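Local coordinates for RagB/SusD family nutrient uptake outer membrane protein (Bacteroides thetaiotaomicron, PDB 7KV2) that probably binds beta-glucan at the bacterial cell surface as a SusD-family lipoprotein of the outer membrane, serving glycan uptake in the gut, at residues D55-P60 with V152-W157; F275-K280 with N398-Y403; F373-Y378 with E456-G461. All coordinates share one frame; numbering follows the deposited sequence.

In the fold
The three contacts form a chain of neighbours through the interior of the protein, with contact 2 in the middle. Contact 1 joins an N-terminal loop to helix 137-162, and its centre is about 12 Å from that of contact 2; Leu-57 O and Ile-277 CD1 pack there at 3.4 Å. On the other flank, contact 3 lies about 14 Å from contact 2 between centres, and Tyr-378 OH is 2.9 Å from Arg-401 N, a probable hydrogen bond. Contacts 1 and 3 do not touch, their nearest atoms being about 8 Å apart. The bound sodium ion is distant, about 13 Å from the side chain of Tyr-403 in contact 2.

Contact 1. Residues D55-P60 with V152-W157; sequences DPLHWP and VFYYNW
With CG anti to the carbonyl carbon (chi1 -65°), Tyr-154 extends its ring from helix 137-162 to Pro-56 and Leu-57, while Phe-153, its CG anti to the backbone N (chi1 -169°), turns its ring to the leucine's methyl end. The phenol oxygen is the foremost atom: Tyr-154 OH lies 3.4 Å from Pro-56 CD and 3.5 Å from Leu-57 CG. Tyr-154 OH also receives a weak, bent hydrogen bond from Leu-57 N at 3.2 Å, the donor lying at the edge of the ring near its plane. The stronger partner of this hydroxyl is Ala-53 O, just before the segment, so the tyrosine ties the 3-10 turn 55-57 to the long helix within the TPR-clan, N-terminal family region. One leucine branch meets two rings: Leu-57 CD2 sits 3.5 Å from Phe-153 CD1, the side chains crossing at about a right angle, and the same methyl meets Tyr-154 CE1. One turn along the helix, Trp-157 presents the outer rim of its indole. Pro-56 O and Leu-57 O lie at the edge of that ring, the nearer being Pro-56 O at 3.6 Å from Trp-157 CH2. Pro-60 CG approaches Trp-157 CH2 obliquely, also at 3.6 Å. Within the turn, His-58 NE2 donates to the anti lone pair of Asp-55 OD1 at 2.9 Å, nearly in the imidazole plane. Phe-153 also packs on Met-219 and Leu-223 of helix 217-231; Trp-59 packs on helix 110-130, and Leu-57 and His-58 rest on Ile-277 of strand 273-277.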
loop_
_atom_site.group_PDB
_atom_site.type_symbol
_atom_site.label_atom_id
_atom_site.label_comp_id
_atom_site.label_asym_id
_atom_site.label_seq_id
_atom_site.Cartn_x
_atom_site.Cartn_y
_atom_site.Cartn_z
ATOM N N ASP A 55 -14.767 5.446 1.165
ATOM C CA ASP A 55 -15.056 3.996 1.307
ATOM C C ASP A 55 -14.202 3.172 0.353
ATOM O O ASP A 55 -13.742 2.098 0.728
ATOM C CB ASP A 55 -16.543 3.691 1.132
ATOM C CG ASP A 55 -17.306 3.821 2.427
ATOM O OD1 ASP A 55 -16.854 3.256 3.444
ATOM O OD2 ASP A 55 -18.347 4.511 2.416
ATOM N N PRO A 56 -14.014 3.573 -0.925
ATOM C CA PRO A 56 -13.247 2.745 -1.868
ATOM C C PRO A 56 -11.778 2.510 -1.453
ATOM O O PRO A 56 -11.176 1.570 -1.924
ATOM C CB PRO A 56 -13.399 3.524 -3.182
ATOM C CG PRO A 56 -14.751 4.184 -3.015
ATOM C CD PRO A 56 -14.682 4.714 -1.596
ATOM N N LEU A 57 -11.238 3.337 -0.551
ATOM C CA LEU A 57 -9.915 3.046 0.082
ATOM C C LEU A 57 -9.875 1.603 0.589
ATOM O O LEU A 57 -8.789 0.967 0.428
ATOM C CB LEU A 57 -9.614 4.004 1.247
ATOM C CG LEU A 57 -9.330 5.445 0.859
ATOM C CD1 LEU A 57 -9.216 6.287 2.110
ATOM C CD2 LEU A 57 -8.092 5.590 -0.021
ATOM N N HIS A 58 -10.942 1.096 1.216
ATOM C CA HIS A 58 -10.912 -0.212 1.906
ATOM C C HIS A 58 -11.528 -1.292 1.033
ATOM O O HIS A 58 -11.773 -2.334 1.550
ATOM C CB HIS A 58 -11.543 -0.186 3.305
ATOM C CG HIS A 58 -12.997 0.148 3.353
ATOM N ND1 HIS A 58 -13.999 -0.786 3.167
ATOM C CD2 HIS A 58 -13.613 1.319 3.586
ATOM C CE1 HIS A 58 -15.178 -0.180 3.268
ATOM N NE2 HIS A 58 -14.968 1.098 3.549
ATOM N N TRP A 59 -11.694 -1.085 -0.270
ATOM C CA TRP A 59 -12.316 -2.093 -1.170
ATOM C C TRP A 59 -11.356 -3.096 -1.813
ATOM O O TRP A 59 -11.763 -4.246 -1.938
ATOM C CB TRP A 59 -13.080 -1.356 -2.288
ATOM C CG TRP A 59 -14.340 -0.703 -1.814
ATOM C CD1 TRP A 59 -14.823 -0.625 -0.542
ATOM C CD2 TRP A 59 -15.279 0.022 -2.646
ATOM N NE1 TRP A 59 -15.994 0.091 -0.525
ATOM C CE2 TRP A 59 -16.295 0.508 -1.797
ATOM C CE3 TRP A 59 -15.348 0.302 -4.013
ATOM C CZ2 TRP A 59 -17.381 1.246 -2.277
ATOM C CZ3 TRP A 59 -16.429 1.013 -4.493
ATOM C CH2 TRP A 59 -17.429 1.473 -3.635
ATOM N N PRO A 60 -10.193 -2.696 -2.395
ATOM C CA PRO A 60 -9.528 -3.503 -3.413
ATOM C C PRO A 60 -9.038 -4.886 -2.986
ATOM O O PRO A 60 -8.960 -5.790 -3.826
ATOM C CB PRO A 60 -8.325 -2.684 -3.920
ATOM C CG PRO A 60 -8.239 -1.486 -3.056
ATOM C CD PRO A 60 -9.518 -1.409 -2.242
ATOM N N VAL A 152 -6.671 12.415 -5.926
ATOM C CA VAL A 152 -5.258 12.215 -6.349
ATOM C C VAL A 152 -4.802 10.834 -5.855
ATOM O O VAL A 152 -4.097 10.139 -6.621
ATOM C CB VAL A 152 -4.350 13.354 -5.862
ATOM C CG1 VAL A 152 -2.890 13.111 -6.228
ATOM C CG2 VAL A 152 -4.795 14.710 -6.426
ATOM N N PHE A 153 -5.215 10.460 -4.644
ATOM C CA PHE A 153 -4.854 9.140 -4.023
ATOM C C PHE A 153 -5.403 8.008 -4.921
ATOM O O PHE A 153 -4.673 7.079 -5.312
ATOM C CB PHE A 153 -5.328 9.074 -2.564
ATOM C CG PHE A 153 -4.767 7.889 -1.799
ATOM C CD1 PHE A 153 -5.297 6.621 -1.939
ATOM C CD2 PHE A 153 -3.576 8.020 -1.085
ATOM C CE1 PHE A 153 -4.736 5.530 -1.286
ATOM C CE2 PHE A 153 -3.000 6.927 -0.464
ATOM C CZ PHE A 153 -3.594 5.686 -0.553
ATOM N N TYR A 154 -6.636 8.127 -5.397
ATOM C CA TYR A 154 -7.241 7.087 -6.255
ATOM C C TYR A 154 -6.594 7.108 -7.656
ATOM O O TYR A 154 -6.372 6.009 -8.235
ATOM C CB TYR A 154 -8.754 7.275 -6.289
ATOM C CG TYR A 154 -9.488 7.077 -4.995
ATOM C CD1 TYR A 154 -9.439 5.851 -4.331
ATOM C CD2 TYR A 154 -10.330 8.050 -4.489
ATOM C CE1 TYR A 154 -10.189 5.624 -3.194
ATOM C CE2 TYR A 154 -11.050 7.846 -3.325
ATOM C CZ TYR A 154 -10.978 6.629 -2.666
ATOM O OH TYR A 154 -11.716 6.370 -1.539
ATOM N N TYR A 155 -6.326 8.302 -8.222
ATOM C CA TYR A 155 -5.649 8.420 -9.543
ATOM C C TYR A 155 -4.227 7.849 -9.464
ATOM O O TYR A 155 -3.778 7.256 -10.417
ATOM C CB TYR A 155 -5.599 9.864 -10.050
ATOM C CG TYR A 155 -6.838 10.226 -10.822
ATOM C CD1 TYR A 155 -7.168 9.511 -11.952
ATOM C CD2 TYR A 155 -7.666 11.271 -10.453
ATOM C CE1 TYR A 155 -8.307 9.786 -12.691
ATOM C CE2 TYR A 155 -8.806 11.567 -11.194
ATOM C CZ TYR A 155 -9.138 10.816 -12.303
ATOM O OH TYR A 155 -10.258 11.078 -13.056
ATOM N N ASN A 156 -3.577 7.951 -8.306
ATOM C CA ASN A 156 -2.227 7.418 -8.091
ATOM C C ASN A 156 -2.271 5.894 -8.252
ATOM O O ASN A 156 -1.318 5.331 -8.812
ATOM C CB ASN A 156 -1.693 7.874 -6.726
ATOM C CG ASN A 156 -0.281 7.415 -6.525
ATOM O OD1 ASN A 156 0.583 7.689 -7.371
ATOM N ND2 ASN A 156 -0.050 6.711 -5.409
ATOM N N TRP A 157 -3.344 5.225 -7.827
ATOM C CA TRP A 157 -3.425 3.753 -7.969
ATOM C C TRP A 157 -3.367 3.440 -9.486
ATOM O O TRP A 157 -2.615 2.570 -9.912
ATOM C CB TRP A 157 -4.726 3.237 -7.370
ATOM C CG TRP A 157 -4.796 3.129 -5.867
ATOM C CD1 TRP A 157 -3.791 3.257 -4.961
ATOM C CD2 TRP A 157 -5.972 2.780 -5.119
ATOM N NE1 TRP A 157 -4.265 3.023 -3.695
ATOM C CE2 TRP A 157 -5.591 2.711 -3.760
ATOM C CE3 TRP A 157 -7.297 2.502 -5.460
ATOM C CZ2 TRP A 157 -6.497 2.427 -2.746
ATOM C CZ3 TRP A 157 -8.188 2.155 -4.455
ATOM C CH2 TRP A 157 -7.778 2.104 -3.112
#

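Contact 2. Residues F275-K280 with N398-Y403; sequences FEINYK and NNLRIY
Ile-277 overlaps Ile-402 through their outer branches, with CD1 to CD1 at 3.8 Å, across a two-stranded antiparallel sheet interrupted by a classic beta bulge. At the bulge Ile-402 and Tyr-403 both face Phe-275, and Phe-275 O accepts from Ile-402 N at 2.9 Å and from Tyr-403 N at 3.0 Å. Ile-277 and Leu-400 make a hydrogen-bonded pair, and Glu-276 with Arg-401 a non-hydrogen-bonded one. Phe-275 CB meets Tyr-403 CD2 on the apolar face, where Met-219 and Leu-223 of helix 217-231 cover the rings. On the other face Glu-276 and Arg-401 run side by side, carboxylate and guanidinium planes 18° apart. Glu-276 OE1 lies over the rim of the guanidinium face, too far for a salt bridge; a water joins Glu-276 OE2 to Arg-401 NE, and Ser-273 OG and Trp-269 N also bind OE2. Past the strand the Asn-399 side chain takes over from the backbone pairing: its CG, anti to the carbonyl carbon (chi1 -71°), sets the amide between Glu-276 and Tyr-279, and ND2 donates to Glu-276 OE1 at 2.9 Å, on the anti side, somewhat out of the carboxylate plane. Without the amide, as with an alanine here, Glu-276 OE1 and the Tyr-279 N-H would probably lose these partners. Tyr-279 N points almost straight at Asn-399 OD1 at 2.9 Å, but comes from above the carbonyl plane, 49° out of it.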
loop_
_atom_site.group_PDB
_atom_site.type_symbol
_atom_site.label_atom_id
_atom_site.label_comp_id
_atom_site.label_asym_id
_atom_site.label_seq_id
_atom_site.Cartn_x
_atom_site.Cartn_y
_atom_site.Cartn_z
ATOM N N PHE A 275 -0.527 7.806 7.657
ATOM C CA PHE A 275 -1.815 7.416 7.041
ATOM C C PHE A 275 -1.950 5.893 7.024
ATOM O O PHE A 275 -0.989 5.202 6.647
ATOM C CB PHE A 275 -1.927 8.063 5.661
ATOM C CG PHE A 275 -3.331 8.115 5.125
ATOM C CD1 PHE A 275 -4.307 8.854 5.783
ATOM C CD2 PHE A 275 -3.695 7.384 3.992
ATOM C CE1 PHE A 275 -5.606 8.898 5.301
ATOM C CE2 PHE A 275 -4.998 7.432 3.511
ATOM C CZ PHE A 275 -5.953 8.172 4.179
ATOM N N GLU A 276 -3.155 5.458 7.358
ATOM C CA GLU A 276 -3.614 4.034 7.288
ATOM C C GLU A 276 -4.983 4.007 6.630
ATOM O O GLU A 276 -5.714 5.004 6.685
ATOM C CB GLU A 276 -3.676 3.362 8.654
ATOM C CG GLU A 276 -2.476 3.677 9.511
ATOM C CD GLU A 276 -2.395 2.897 10.818
ATOM O OE1 GLU A 276 -3.262 2.029 11.072
ATOM O OE2 GLU A 276 -1.447 3.158 11.565
ATOM N N ILE A 277 -5.296 2.858 6.048
ATOM C CA ILE A 277 -6.664 2.506 5.661
ATOM C C ILE A 277 -7.241 1.658 6.784
ATOM O O ILE A 277 -6.670 0.596 7.101
ATOM C CB ILE A 277 -6.655 1.810 4.297
ATOM C CG1 ILE A 277 -6.142 2.799 3.244
ATOM C CG2 ILE A 277 -8.055 1.274 4.008
ATOM C CD1 ILE A 277 -5.975 2.203 1.864
ATOM N N ASN A 278 -8.344 2.130 7.354
ATOM C CA ASN A 278 -8.986 1.516 8.550
ATOM C C ASN A 278 -9.711 0.246 8.155
ATOM O O ASN A 278 -10.491 0.290 7.190
ATOM C CB ASN A 278 -9.987 2.462 9.195
ATOM C CG ASN A 278 -9.301 3.640 9.838
ATOM O OD1 ASN A 278 -8.149 3.530 10.212
ATOM N ND2 ASN A 278 -9.960 4.787 9.863
ATOM N N TYR A 279 -9.505 -0.795 8.940
ATOM C CA TYR A 279 -10.278 -2.057 8.926
ATOM C C TYR A 279 -10.626 -2.426 10.352
ATOM O O TYR A 279 -9.805 -2.085 11.216
ATOM C CB TYR A 279 -9.429 -3.146 8.281
ATOM C CG TYR A 279 -9.246 -2.995 6.793
ATOM C CD1 TYR A 279 -10.317 -3.212 5.941
ATOM C CD2 TYR A 279 -8.013 -2.689 6.227
ATOM C CE1 TYR A 279 -10.152 -3.198 4.572
ATOM C CE2 TYR A 279 -7.841 -2.606 4.850
ATOM C CZ TYR A 279 -8.921 -2.877 4.027
ATOM O OH TYR A 279 -8.789 -2.856 2.677
ATOM N N LYS A 280 -11.786 -3.058 10.592
ATOM C CA LYS A 280 -12.160 -3.476 11.978
ATOM C C LYS A 280 -12.749 -4.896 11.976
ATOM O O LYS A 280 -13.378 -5.281 10.985
ATOM C CB LYS A 280 -13.155 -2.458 12.546
ATOM C CG LYS A 280 -14.481 -2.467 11.813
ATOM C CD LYS A 280 -15.655 -1.863 12.551
ATOM C CE LYS A 280 -16.976 -2.420 12.051
ATOM N NZ LYS A 280 -18.102 -1.556 12.457
ATOM N N ASN A 398 -6.751 -5.871 10.837
ATOM C CA ASN A 398 -5.441 -5.232 10.504
ATOM C C ASN A 398 -5.616 -4.010 9.603
ATOM O O ASN A 398 -5.885 -4.157 8.367
ATOM C CB ASN A 398 -4.480 -6.199 9.807
ATOM C CG ASN A 398 -4.267 -7.481 10.562
ATOM O OD1 ASN A 398 -5.219 -8.260 10.744
ATOM N ND2 ASN A 398 -3.030 -7.678 11.012
ATOM N N ASN A 399 -5.396 -2.805 10.106
ATOM C CA ASN A 399 -5.324 -1.645 9.193
ATOM C C ASN A 399 -4.183 -1.810 8.168
ATOM O O ASN A 399 -3.142 -2.421 8.458
ATOM C CB ASN A 399 -5.077 -0.348 9.967
ATOM C CG ASN A 399 -6.249 0.132 10.789
ATOM O OD1 ASN A 399 -7.299 -0.530 10.875
ATOM N ND2 ASN A 399 -6.048 1.293 11.405
ATOM N N LEU A 400 -4.346 -1.261 6.967
ATOM C CA LEU A 400 -3.266 -1.253 5.942
ATOM C C LEU A 400 -2.451 0.013 6.166
ATOM O O LEU A 400 -2.996 1.119 5.989
ATOM C CB LEU A 400 -3.848 -1.367 4.523
ATOM C CG LEU A 400 -2.764 -1.431 3.464
ATOM C CD1 LEU A 400 -1.939 -2.708 3.590
ATOM C CD2 LEU A 400 -3.379 -1.300 2.069
ATOM N N ARG A 401 -1.190 -0.138 6.605
ATOM C CA ARG A 401 -0.322 1.050 6.812
ATOM C C ARG A 401 0.081 1.614 5.438
ATOM O O ARG A 401 0.666 0.902 4.642
ATOM C CB ARG A 401 0.884 0.673 7.658
ATOM C CG ARG A 401 0.587 0.589 9.155
ATOM C CD ARG A 401 -0.343 -0.565 9.528
ATOM N NE ARG A 401 -0.264 -0.803 10.979
ATOM C CZ ARG A 401 -1.017 -1.677 11.644
ATOM N NH1 ARG A 401 -1.943 -2.387 11.021
ATOM N NH2 ARG A 401 -0.854 -1.805 12.944
ATOM N N ILE A 402 -0.182 2.874 5.161
ATOM C CA ILE A 402 0.152 3.512 3.859
ATOM C C ILE A 402 1.444 4.332 3.998
ATOM O O ILE A 402 2.413 4.010 3.292
ATOM C CB ILE A 402 -1.045 4.364 3.364
ATOM C CG1 ILE A 402 -2.335 3.545 3.254
ATOM C CG2 ILE A 402 -0.689 5.044 2.057
ATOM C CD1 ILE A 402 -2.210 2.324 2.340
ATOM N N TYR A 403 1.475 5.299 4.941
ATOM C CA TYR A 403 2.635 6.194 5.189
ATOM C C TYR A 403 3.055 6.110 6.653
ATOM O O TYR A 403 2.208 6.322 7.585
ATOM C CB TYR A 403 2.335 7.647 4.842
ATOM C CG TYR A 403 1.989 7.826 3.402
ATOM C CD1 TYR A 403 2.855 7.404 2.399
ATOM C CD2 TYR A 403 0.838 8.511 3.033
ATOM C CE1 TYR A 403 2.546 7.586 1.049
ATOM C CE2 TYR A 403 0.545 8.715 1.695
ATOM C CZ TYR A 403 1.409 8.282 0.704
ATOM O OH TYR A 403 1.032 8.440 -0.608
HETATM O O HOH W 1 0.738 1.492 12.483
#

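Contact 3. Residues F373-Y378 with E456-G461; sequences FFLEKY and EFVGEG
Lys-377 NZ carries the contact, reaching Glu-460 OE2 in a 2.8 Å salt bridge and Val-458 O in a hydrogen bond, also 2.8 Å. A longer, weak bond goes to Glu-456 O, and a water accepts from both NZ and Val-458 N. Beyond CG the lysine is fully extended, which carries its ammonium into the turn; the Lys-377 and Glu-460 side chains cross at about a right angle. OE2 is met on its anti side, 18° out of the carboxylate plane. The other oxygen, Glu-460 OE1, accepts from a second water at 2.9 Å, which also binds Tyr-378 OH, hydrogen-bonded in turn to Arg-401 N on strand 400-404. Leu-375 CD1 packs on Val-458 CG1 at 4.1 Å and Leu-375 CD2 on Gly-459 CA at 3.9 Å. The frame for these groups is a type II beta turn from Phe-457 to Glu-460, closed by Glu-460 N to Phe-457 O at 3.1 Å. Gly-459 has positive phi, which favours glycine, and its packing on Leu-375 leaves little room for a beta carbon. Further out, Arg-404 forms a second salt bridge to Glu-460 OE2, so two positive charges probably offset the carboxylate and favour its ionised form. The turn joins helices 446-456 and 463-469, with Phe-457 against helix 405-417; from the other segment, Leu-375 and Tyr-378 rest on helix 299-303, and strand 373-375 pairs with strand 343-345.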
loop_
_atom_site.group_PDB
_atom_site.type_symbol
_atom_site.label_atom_id
_atom_site.label_comp_id
_atom_site.label_asym_id
_atom_site.label_seq_id
_atom_site.Cartn_x
_atom_site.Cartn_y
_atom_site.Cartn_z
ATOM N N PHE A 373 8.349 -19.464 5.182
ATOM C CA PHE A 373 8.223 -18.091 5.719
ATOM C C PHE A 373 6.971 -17.438 5.170
ATOM O O PHE A 373 6.688 -17.558 3.921
ATOM C CB PHE A 373 9.414 -17.213 5.343
ATOM C CG PHE A 373 10.753 -17.671 5.883
ATOM C CD1 PHE A 373 11.128 -17.387 7.184
ATOM C CD2 PHE A 373 11.650 -18.348 5.069
ATOM C CE1 PHE A 373 12.358 -17.800 7.673
ATOM C CE2 PHE A 373 12.915 -18.699 5.545
ATOM C CZ PHE A 373 13.248 -18.455 6.856
ATOM N N PHE A 374 6.298 -16.695 6.030
ATOM C CA PHE A 374 5.120 -15.870 5.671
ATOM C C PHE A 374 5.312 -14.446 6.169
ATOM O O PHE A 374 6.159 -14.207 7.057
ATOM C CB PHE A 374 3.826 -16.541 6.165
ATOM C CG PHE A 374 3.604 -17.913 5.572
ATOM C CD1 PHE A 374 4.235 -19.024 6.102
ATOM C CD2 PHE A 374 2.875 -18.065 4.402
ATOM C CE1 PHE A 374 4.098 -20.264 5.505
ATOM C CE2 PHE A 374 2.722 -19.316 3.827
ATOM C CZ PHE A 374 3.319 -20.421 4.393
ATOM N N LEU A 375 4.555 -13.519 5.588
ATOM C CA LEU A 375 4.704 -12.072 5.879
ATOM C C LEU A 375 4.031 -11.811 7.228
ATOM O O LEU A 375 2.792 -11.677 7.316
ATOM C CB LEU A 375 4.078 -11.246 4.761
ATOM C CG LEU A 375 4.163 -9.733 4.944
ATOM C CD1 LEU A 375 5.605 -9.259 4.898
ATOM C CD2 LEU A 375 3.361 -9.034 3.866
ATOM N N GLU A 376 4.857 -11.694 8.258
ATOM C CA GLU A 376 4.401 -11.493 9.650
ATOM C C GLU A 376 3.597 -10.215 9.799
ATOM O O GLU A 376 2.640 -10.224 10.584
ATOM C CB GLU A 376 5.629 -11.528 10.560
ATOM C CG GLU A 376 5.314 -11.289 12.030
ATOM C CD GLU A 376 4.402 -12.297 12.712
ATOM O OE1 GLU A 376 3.992 -13.272 12.070
ATOM O OE2 GLU A 376 4.018 -12.036 13.863
ATOM N N LYS A 377 3.937 -9.139 9.075
ATOM C CA LYS A 377 3.287 -7.829 9.248
ATOM C C LYS A 377 1.766 -7.951 9.152
ATOM O O LYS A 377 1.061 -7.220 9.869
ATOM C CB LYS A 377 3.758 -6.833 8.206
ATOM C CG LYS A 377 5.227 -6.481 8.318
ATOM C CD LYS A 377 5.690 -5.542 7.241
ATOM C CE LYS A 377 7.180 -5.251 7.326
ATOM N NZ LYS A 377 7.677 -4.311 6.280
ATOM N N TYR A 378 1.262 -8.769 8.227
ATOM C CA TYR A 378 -0.181 -8.873 7.909
ATOM C C TYR A 378 -0.664 -10.315 8.070
ATOM O O TYR A 378 -1.707 -10.689 7.510
ATOM C CB TYR A 378 -0.469 -8.264 6.531
ATOM C CG TYR A 378 -0.262 -6.765 6.518
ATOM C CD1 TYR A 378 -0.989 -5.945 7.378
ATOM C CD2 TYR A 378 0.694 -6.175 5.704
ATOM C CE1 TYR A 378 -0.780 -4.579 7.396
ATOM C CE2 TYR A 378 0.880 -4.810 5.688
ATOM C CZ TYR A 378 0.140 -4.007 6.531
ATOM O OH TYR A 378 0.314 -2.651 6.524
ATOM N N GLU A 456 13.107 -1.915 5.081
ATOM C CA GLU A 456 12.090 -1.249 5.934
ATOM C C GLU A 456 10.644 -1.617 5.536
ATOM O O GLU A 456 9.776 -1.694 6.430
ATOM C CB GLU A 456 12.313 0.264 5.852
ATOM C CG GLU A 456 11.428 1.067 6.762
ATOM C CD GLU A 456 11.592 0.903 8.262
ATOM O OE1 GLU A 456 12.614 0.325 8.706
ATOM O OE2 GLU A 456 10.653 1.346 8.992
ATOM N N PHE A 457 10.363 -1.810 4.256
ATOM C CA PHE A 457 8.982 -1.806 3.718
ATOM C C PHE A 457 8.611 -3.087 2.968
ATOM O O PHE A 457 7.732 -3.030 2.142
ATOM C CB PHE A 457 8.803 -0.601 2.777
ATOM C CG PHE A 457 9.049 0.747 3.407
ATOM C CD1 PHE A 457 8.279 1.162 4.480
ATOM C CD2 PHE A 457 10.081 1.568 2.962
ATOM C CE1 PHE A 457 8.507 2.387 5.078
ATOM C CE2 PHE A 457 10.307 2.804 3.560
ATOM C CZ PHE A 457 9.519 3.203 4.617
ATOM N N VAL A 458 9.160 -4.228 3.296
ATOM C CA VAL A 458 8.743 -5.487 2.628
ATOM C C VAL A 458 7.230 -5.620 2.796
ATOM O O VAL A 458 6.728 -5.532 3.916
ATOM C CB VAL A 458 9.456 -6.723 3.175
ATOM C CG1 VAL A 458 8.812 -8.009 2.661
ATOM C CG2 VAL A 458 10.973 -6.694 2.910
ATOM N N GLY A 459 6.504 -5.865 1.704
ATOM C CA GLY A 459 5.074 -6.197 1.785
ATOM C C GLY A 459 4.193 -4.980 1.974
ATOM O O GLY A 459 3.002 -5.160 2.184
ATOM N N GLU A 460 4.750 -3.769 1.855
ATOM C CA GLU A 460 4.006 -2.519 2.082
ATOM C C GLU A 460 3.824 -1.751 0.776
ATOM O O GLU A 460 3.392 -0.637 0.855
ATOM C CB GLU A 460 4.672 -1.617 3.124
ATOM C CG GLU A 460 4.945 -2.362 4.417
ATOM C CD GLU A 460 5.407 -1.487 5.586
ATOM O OE1 GLU A 460 4.704 -0.448 5.911
ATOM O OE2 GLU A 460 6.479 -1.782 6.132
ATOM N N GLY A 461 4.088 -2.369 -0.371
ATOM C CA GLY A 461 3.790 -1.774 -1.701
ATOM C C GLY A 461 4.727 -0.640 -2.091
ATOM O O GLY A 461 4.264 0.324 -2.791
HETATM O O HOH W 2 10.444 -5.004 6.075
HETATM O O HOH W 3 2.051 -1.326 5.067
#